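Local coordinates for penicillin-binding protein 1A (Mycobacterium tuberculosis, PDB 5CXW) that builds and cross-links cell-wall peptidoglycan, the piece described here being its penicillin-sensitive C-terminal transpeptidase domain, captured with penicillin V, at residues 100-105 with 174-179; 107-112 with 256-261; 160-163 with 167-170. All blocks are in the same frame, centred on the assembly; numbering follows the deposited sequence.

Contact 1: 100-105 with 174-179; sequences KVFALV and HQAGIA
With CG set opposite the carbonyl carbon (chi1 -55°), Phe102 leans its ring out of helix 100-109 toward Ala176 and Ile178, while Ile178, with chi1 and chi2 both close to -60°, turns its CG1–CD1 arm back to meet it. The contact is made by the far end of the ring. CE1 lies 3.8 Å from CB of Ala176, and CZ is 4.1 Å from CD1 of Ile178. CE2 is equally close to Ile178 CG1, at 4.1 Å, which shows that the whole arm, and not its last methyl alone, crosses the ring end at a slant. Both neighbours approach the ring obliquely. One face of the ring is occupied from within its own helix by Val101 CG2, 3.8 Å above the plane and over its centre; the rings of Phe99 and Phe102 meet edge-to-face.

Gly177, with phi 121°, ends helix 165-176 in a Schellman motif, and the side chains before and after it, Ala176 and Ile178, both reach the ring. Ala217 of helix 211-222 touches both Phe102 and Ile178. Two residues earlier in the same helix as Phe102, Lys100 NZ is hydrogen-bonded to Ser150 OG and Asn152 OD1 and weakly to OG of Ser97, the probable acyl-ester serine, consistent with the family's SxxK motif. All three touching residues are buried and apolar, so this contact is van der Waals packing, consistent with a hydrophobic join.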
loop_
_atom_site.group_PDB
_atom_site.type_symbol
_atom_site.label_atom_id
_atom_site.label_comp_id
_atom_site.label_asym_id
_atom_site.label_seq_id
_atom_site.Cartn_x
_atom_site.Cartn_y
_atom_site.Cartn_z
ATOM N N LYS A 100 5.725 -2.637 7.386
ATOM C CA LYS A 100 5.793 -3.552 8.504
ATOM C C LYS A 100 4.852 -4.752 8.363
ATOM O O LYS A 100 5.096 -5.814 8.966
ATOM C CB LYS A 100 5.461 -2.851 9.852
ATOM C CG LYS A 100 6.537 -1.893 10.301
ATOM C CD LYS A 100 6.183 -1.130 11.555
ATOM C CE LYS A 100 7.302 -0.171 11.841
ATOM N NZ LYS A 100 6.932 0.694 12.907
ATOM N N VAL A 101 3.735 -4.550 7.674
ATOM C CA VAL A 101 2.730 -5.609 7.517
ATOM C C VAL A 101 3.355 -6.813 6.872
ATOM O O VAL A 101 2.938 -7.937 7.130
ATOM C CB VAL A 101 1.436 -5.170 6.767
ATOM C CG1 VAL A 101 0.833 -3.975 7.427
ATOM C CG2 VAL A 101 1.689 -4.972 5.279
ATOM N N PHE A 102 4.391 -6.619 6.040
ATOM C CA PHE A 102 5.016 -7.788 5.390
ATOM C C PHE A 102 5.908 -8.558 6.336
ATOM O O PHE A 102 6.052 -9.780 6.177
ATOM C CB PHE A 102 5.745 -7.359 4.090
ATOM C CG PHE A 102 4.824 -6.649 3.176
ATOM C CD1 PHE A 102 3.658 -7.278 2.736
ATOM C CD2 PHE A 102 5.037 -5.351 2.799
ATOM C CE1 PHE A 102 2.740 -6.610 1.935
ATOM C CE2 PHE A 102 4.113 -4.684 1.985
ATOM C CZ PHE A 102 2.954 -5.310 1.565
ATOM N N ALA A 103 6.510 -7.872 7.307
ATOM C CA ALA A 103 7.185 -8.582 8.390
ATOM C C ALA A 103 6.198 -9.400 9.197
ATOM O O ALA A 103 6.473 -10.507 9.655
ATOM C CB ALA A 103 7.974 -7.668 9.284
ATOM N N LEU A 104 5.012 -8.867 9.404
ATOM C CA LEU A 104 3.991 -9.625 10.136
ATOM C C LEU A 104 3.488 -10.831 9.365
ATOM O O LEU A 104 3.346 -11.944 9.916
ATOM C CB LEU A 104 2.858 -8.691 10.508
ATOM C CG LEU A 104 1.767 -9.289 11.388
ATOM C CD1 LEU A 104 2.245 -9.918 12.668
ATOM C CD2 LEU A 104 0.712 -8.252 11.698
ATOM N N VAL A 105 3.304 -10.652 8.051
ATOM C CA VAL A 105 3.025 -11.795 7.206
ATOM C C VAL A 105 4.074 -12.870 7.388
ATOM O O VAL A 105 3.758 -14.058 7.604
ATOM C CB VAL A 105 2.918 -11.446 5.693
ATOM C CG1 VAL A 105 2.790 -12.681 4.862
ATOM C CG2 VAL A 105 1.703 -10.548 5.416
ATOM N N HIS A 174 7.107 -9.686 -1.678
ATOM C CA HIS A 174 7.000 -10.146 -3.056
ATOM C C HIS A 174 5.840 -11.117 -3.304
ATOM O O HIS A 174 5.105 -10.956 -4.293
ATOM C CB HIS A 174 8.314 -10.774 -3.506
ATOM C CG HIS A 174 9.386 -9.760 -3.756
ATOM N ND1 HIS A 174 10.696 -10.023 -3.455
ATOM C CD2 HIS A 174 9.377 -8.562 -4.393
ATOM C CE1 HIS A 174 11.444 -8.996 -3.822
ATOM N NE2 HIS A 174 10.670 -8.109 -4.426
ATOM N N GLN A 175 5.648 -12.051 -2.413
ATOM C CA GLN A 175 4.556 -13.023 -2.530
ATOM C C GLN A 175 3.189 -12.344 -2.435
ATOM O O GLN A 175 2.276 -12.717 -3.144
ATOM C CB GLN A 175 4.747 -14.114 -1.483
ATOM C CG GLN A 175 5.940 -15.038 -1.828
ATOM C CD GLN A 175 6.372 -15.883 -0.655
ATOM O OE1 GLN A 175 5.737 -15.837 0.367
ATOM N NE2 GLN A 175 7.470 -16.657 -0.797
ATOM N N ALA A 176 3.083 -11.296 -1.629
ATOM C CA ALA A 176 1.827 -10.527 -1.505
ATOM C C ALA A 176 1.471 -9.740 -2.745
ATOM O O ALA A 176 0.306 -9.413 -2.923
ATOM C CB ALA A 176 1.883 -9.601 -0.298
ATOM N N GLY A 177 2.477 -9.495 -3.626
ATOM C CA GLY A 177 2.302 -8.719 -4.848
ATOM C C GLY A 177 3.163 -7.507 -4.987
ATOM O O GLY A 177 2.964 -6.757 -5.956
ATOM N N ILE A 178 4.113 -7.235 -4.085
ATOM C CA ILE A 178 5.099 -6.182 -4.355
ATOM C C ILE A 178 5.905 -6.638 -5.535
ATOM O O ILE A 178 6.513 -7.706 -5.506
ATOM C CB ILE A 178 5.972 -5.837 -3.133
ATOM C CG1 ILE A 178 5.126 -5.410 -1.908
ATOM C CG2 ILE A 178 6.977 -4.798 -3.523
ATOM C CD1 ILE A 178 4.231 -4.200 -2.142
ATOM N N ALA A 179 5.859 -5.903 -6.645
ATOM C CA ALA A 179 6.469 -6.426 -7.881
ATOM C C ALA A 179 7.967 -6.563 -7.694
ATOM O O ALA A 179 8.577 -5.793 -6.940
ATOM C CB ALA A 179 6.209 -5.500 -9.055
#

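Contact 2: 107-112 with 256-261; sequences ALEQGI and QRIPKA
Glu109 meets Ile258 and Pro259 through van der Waals contact, and its carboxylate supplies most of it. OE2 stands 3.5 Å from Pro259 CD and 3.8 Å from Ile258 CG2, while the aliphatic CG lies 4.2 Å from the same proline carbon. Although the CB of Glu109 is not directed at 256-261, the chain runs extended beyond CG (chi2 -178°) and brings OE2 across; it meets both partners at about a right angle. Ile258 also packs on Ala176, and Glu109 on Val262.

Hydrogen bonds run within the segments or to outside partners, not between the two. Gln256 NE2 donates to Ile258 O over 2.8 Å, nearly in its own amide plane and with an N-H...O angle of 159°, tying the Gln256 side chain to the backbone just before Pro259; it also reaches Ser224 O. Ala107 O accepts from Gln110 N at 2.9 Å and Ile112 N at 3.0 Å.

Charge pairing lies beside the contact: the end of the Arg257 side chain leads away from 107-112, its NE in a salt bridge with Asp255 and its guanidinium in a cation-pi contact with Tyr227.

With a Schellman motif at Gly111 and Pro259 at the N-cap position, the C-terminal end of helix 100-109 packs beside the start of helix 260-270 within the transpeptidase fold.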
loop_
_atom_site.group_PDB
_atom_site.type_symbol
_atom_site.label_atom_id
_atom_site.label_comp_id
_atom_site.label_asym_id
_atom_site.label_seq_id
_atom_site.Cartn_x
_atom_site.Cartn_y
_atom_site.Cartn_z
ATOM N N ALA A 107 6.205 -13.436 9.746
ATOM C CA ALA A 107 6.195 -13.999 11.065
ATOM C C ALA A 107 5.100 -15.051 11.198
ATOM O O ALA A 107 5.301 -16.187 11.694
ATOM C CB ALA A 107 6.003 -12.910 12.092
ATOM N N LEU A 108 3.890 -14.675 10.821
ATOM C CA LEU A 108 2.751 -15.554 10.949
ATOM C C LEU A 108 2.979 -16.828 10.130
ATOM O O LEU A 108 2.611 -17.914 10.562
ATOM C CB LEU A 108 1.477 -14.844 10.502
ATOM C CG LEU A 108 0.993 -13.764 11.462
ATOM C CD1 LEU A 108 0.098 -12.780 10.730
ATOM C CD2 LEU A 108 0.208 -14.364 12.556
ATOM N N GLU A 109 3.621 -16.696 8.972
ATOM C CA GLU A 109 3.907 -17.849 8.115
ATOM C C GLU A 109 4.887 -18.854 8.808
ATOM O O GLU A 109 4.981 -20.048 8.416
ATOM C CB GLU A 109 4.414 -17.356 6.787
ATOM C CG GLU A 109 3.295 -16.815 5.917
ATOM C CD GLU A 109 3.737 -16.349 4.561
ATOM O OE1 GLU A 109 4.944 -16.200 4.367
ATOM O OE2 GLU A 109 2.858 -16.126 3.695
ATOM N N GLN A 110 5.660 -18.378 9.779
ATOM C CA GLN A 110 6.611 -19.176 10.530
ATOM C C GLN A 110 6.083 -19.626 11.855
ATOM O O GLN A 110 6.814 -20.137 12.680
ATOM C CB GLN A 110 7.902 -18.415 10.710
ATOM C CG GLN A 110 8.626 -18.220 9.421
ATOM C CD GLN A 110 9.995 -17.561 9.562
ATOM O OE1 GLN A 110 10.699 -17.632 10.608
ATOM N NE2 GLN A 110 10.421 -16.972 8.450
ATOM N N GLY A 111 4.818 -19.350 12.126
ATOM C CA GLY A 111 4.186 -19.788 13.353
ATOM C C GLY A 111 4.510 -18.907 14.526
ATOM O O GLY A 111 4.540 -19.354 15.674
ATOM N N ILE A 112 4.727 -17.619 14.247
ATOM C CA ILE A 112 4.892 -16.583 15.244
ATOM C C ILE A 112 3.600 -15.751 15.156
ATOM O O ILE A 112 3.403 -14.990 14.170
ATOM C CB ILE A 112 6.167 -15.690 15.029
ATOM C CG1 ILE A 112 7.424 -16.564 15.016
ATOM C CG2 ILE A 112 6.285 -14.605 16.101
ATOM C CD1 ILE A 112 8.654 -15.878 14.471
ATOM N N GLN A 256 -3.311 -18.352 -4.538
ATOM C CA GLN A 256 -3.269 -18.338 -3.079
ATOM C C GLN A 256 -1.814 -18.119 -2.580
ATOM O O GLN A 256 -1.114 -19.066 -2.188
ATOM C CB GLN A 256 -3.875 -19.630 -2.513
ATOM C CG GLN A 256 -4.064 -19.609 -1.001
ATOM C CD GLN A 256 -5.238 -18.767 -0.594
ATOM O OE1 GLN A 256 -6.358 -18.975 -1.064
ATOM N NE2 GLN A 256 -5.036 -17.889 0.332
ATOM N N ARG A 257 -1.380 -16.870 -2.564
ATOM C CA ARG A 257 0.019 -16.558 -2.238
ATOM C C ARG A 257 0.356 -16.579 -0.741
ATOM O O ARG A 257 1.501 -16.873 -0.361
ATOM C CB ARG A 257 0.300 -15.125 -2.702
ATOM C CG ARG A 257 0.333 -14.983 -4.229
ATOM C CD ARG A 257 1.628 -15.544 -4.788
ATOM N NE ARG A 257 1.831 -15.268 -6.217
ATOM C CZ ARG A 257 2.340 -14.160 -6.749
ATOM N NH1 ARG A 257 2.696 -13.134 -6.034
ATOM N NH2 ARG A 257 2.491 -14.092 -8.077
ATOM N N ILE A 258 -0.596 -16.182 0.093
ATOM C CA ILE A 258 -0.453 -16.106 1.514
ATOM C C ILE A 258 -1.588 -16.975 2.104
ATOM O O ILE A 258 -2.718 -16.921 1.616
ATOM C CB ILE A 258 -0.606 -14.657 1.983
ATOM C CG1 ILE A 258 0.444 -13.753 1.346
ATOM C CG2 ILE A 258 -0.613 -14.561 3.498
ATOM C CD1 ILE A 258 0.156 -12.297 1.567
ATOM N N PRO A 259 -1.297 -17.793 3.121
ATOM C CA PRO A 259 -2.404 -18.615 3.623
ATOM C C PRO A 259 -3.530 -17.738 4.196
ATOM O O PRO A 259 -3.294 -16.660 4.776
ATOM C CB PRO A 259 -1.764 -19.483 4.716
ATOM C CG PRO A 259 -0.270 -19.433 4.405
ATOM C CD PRO A 259 0.003 -18.155 3.693
ATOM N N LYS A 260 -4.760 -18.173 3.942
ATOM C CA LYS A 260 -5.929 -17.475 4.451
ATOM C C LYS A 260 -5.811 -17.148 5.933
ATOM O O LYS A 260 -6.157 -16.038 6.369
ATOM C CB LYS A 260 -7.174 -18.315 4.195
ATOM C CG LYS A 260 -8.449 -17.768 4.886
ATOM C CD LYS A 260 -9.704 -18.440 4.413
ATOM C CE LYS A 260 -10.964 -17.997 5.146
ATOM N NZ LYS A 260 -11.228 -16.552 5.084
ATOM N N ALA A 261 -5.404 -18.139 6.739
ATOM C CA ALA A 261 -5.339 -17.944 8.191
ATOM C C ALA A 261 -4.339 -16.827 8.533
ATOM O O ALA A 261 -4.600 -16.005 9.443
ATOM C CB ALA A 261 -5.027 -19.214 8.935
#

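Contact 3: 160-163 with 167-170; sequences LKLN and QAVA
Asn163 N is hydrogen-bonded to Gln110 OE1, 2.8 Å away, just beyond the end of helix 100-109, and the carbonyl O of the same Asn163 rests 3.3 Å from the methyl CB of Ala168. The backbone of Asn163 is therefore held by an amide oxygen through its N-H and meets Ala168 with its carbonyl, while its CB bond is directed away from 167-170. The Asn163–Ala168 contact is one of a carbonyl oxygen resting against a methyl group. The CA atoms of Asn163 and Ala168, 6.9 Å apart, mark the closest passage of the two backbones.

The apolar half of the contact belongs to Leu162. Its CG stands opposite the carbonyl carbon (chi1 -59°) and chi2 is 174°, a combination that carries CD1 toward the neighbouring helix. There CD1 touches two successive residues, Ala168 CB and Val169 CG2, each at 3.9 Å, and so lies against both methyls. The leucine and valine side chains cross at about a right angle.

Topologically this is a tight corner between two consecutive helices, 152-161 and 165-176: Leu162 is the first residue to leave helical backbone angles after the former, with psi at 141°, and the latter begins only a few residues later. The corner falls within the transpeptidase domain, with the Val169 side chain about 12 Å from that of Ser97, the probable acyl-ester nucleophile.

Both apolar partners also face helix 100-109. Leu162 packs on Ala106 and Ala107, and Val169 on Ala103, placing the buried side of the corner against small residues of that helix. Asn163, by contrast, sits at the solvent-exposed margin, and on the following helix Gln167 turns its amide away to hydrogen-bond Asp171 OD1.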
loop_
_atom_site.group_PDB
_atom_site.type_symbol
_atom_site.label_atom_id
_atom_site.label_comp_id
_atom_site.label_asym_id
_atom_site.label_seq_id
_atom_site.Cartn_x
_atom_site.Cartn_y
_atom_site.Cartn_z
ATOM N N LEU A 160 14.409 -9.739 13.032
ATOM C CA LEU A 160 15.598 -10.504 13.366
ATOM C C LEU A 160 15.295 -11.920 13.877
ATOM O O LEU A 160 16.129 -12.845 13.710
ATOM C CB LEU A 160 16.484 -9.735 14.310
ATOM C CG LEU A 160 17.064 -8.461 13.739
ATOM C CD1 LEU A 160 17.737 -7.725 14.889
ATOM C CD2 LEU A 160 17.981 -8.639 12.563
ATOM N N LYS A 161 14.126 -12.113 14.444
ATOM C CA LYS A 161 13.690 -13.428 14.939
ATOM C C LYS A 161 13.323 -14.354 13.784
ATOM O O LYS A 161 13.370 -15.591 13.925
ATOM C CB LYS A 161 12.456 -13.213 15.787
ATOM C CG LYS A 161 11.733 -14.446 16.320
ATOM C CD LYS A 161 12.513 -15.165 17.357
ATOM C CE LYS A 161 11.544 -16.181 17.984
ATOM N NZ LYS A 161 12.312 -17.027 18.906
ATOM N N LEU A 162 12.892 -13.798 12.657
ATOM C CA LEU A 162 12.526 -14.642 11.535
ATOM C C LEU A 162 13.676 -15.471 10.972
ATOM O O LEU A 162 14.802 -14.974 10.832
ATOM C CB LEU A 162 12.062 -13.786 10.366
ATOM C CG LEU A 162 10.848 -12.838 10.564
ATOM C CD1 LEU A 162 10.656 -12.002 9.339
ATOM C CD2 LEU A 162 9.642 -13.608 10.893
ATOM N N ASN A 163 13.380 -16.703 10.606
ATOM C CA ASN A 163 14.253 -17.466 9.737
ATOM C C ASN A 163 14.341 -16.718 8.432
ATOM O O ASN A 163 13.306 -16.393 7.835
ATOM C CB ASN A 163 13.677 -18.848 9.527
ATOM C CG ASN A 163 13.652 -19.654 10.796
ATOM O OD1 ASN A 163 14.562 -19.547 11.632
ATOM N ND2 ASN A 163 12.692 -20.553 10.897
ATOM N N GLN A 167 15.468 -11.043 4.425
ATOM C CA GLN A 167 15.050 -11.769 3.236
ATOM C C GLN A 167 13.647 -12.342 3.388
ATOM O O GLN A 167 12.859 -12.398 2.423
ATOM C CB GLN A 167 16.005 -12.912 2.898
ATOM C CG GLN A 167 15.727 -13.615 1.567
ATOM C CD GLN A 167 15.949 -12.702 0.378
ATOM O OE1 GLN A 167 17.081 -12.252 0.096
ATOM N NE2 GLN A 167 14.866 -12.359 -0.303
ATOM N N ALA A 168 13.283 -12.744 4.592
ATOM C CA ALA A 168 11.913 -13.304 4.789
ATOM C C ALA A 168 10.871 -12.225 4.674
ATOM O O ALA A 168 9.763 -12.518 4.214
ATOM C CB ALA A 168 11.763 -13.961 6.131
ATOM N N VAL A 169 11.222 -10.988 5.044
ATOM C CA VAL A 169 10.301 -9.854 4.853
ATOM C C VAL A 169 10.118 -9.561 3.360
ATOM O O VAL A 169 8.974 -9.411 2.857
ATOM C CB VAL A 169 10.796 -8.565 5.585
ATOM C CG1 VAL A 169 9.837 -7.418 5.373
ATOM C CG2 VAL A 169 11.045 -8.821 7.057
ATOM N N ALA A 170 11.228 -9.589 2.627
ATOM C CA ALA A 170 11.182 -9.394 1.180
ATOM C C ALA A 170 10.372 -10.492 0.501
ATOM O O ALA A 170 9.590 -10.209 -0.415
ATOM C CB ALA A 170 12.573 -9.406 0.578
#

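Helix 100-109 runs through all three sites: contact 1 uses its first turns, contact 2 its C-terminal end, and contact 3 backs onto its middle through alanines. Contact 1 is the core member, wholly buried and apolar; contacts 2 and 3, each about twice as far from the chain centre, are only partly buried and bring oxygens against carbon. Helix 165-176 is shared by contacts 1 and 3, which also meet where Phe102 CB lies 4.0 Å from Val169 O. Contacts 1 and 2 are joined by a probable hydrogen bond from Arg257 NH1 to Gln175 O, 2.9 Å, and contacts 2 and 3 touch where Ile112 CD1 packs on Lys161 CG. Contact 3 is local in sequence, nested within the loops closed by the others.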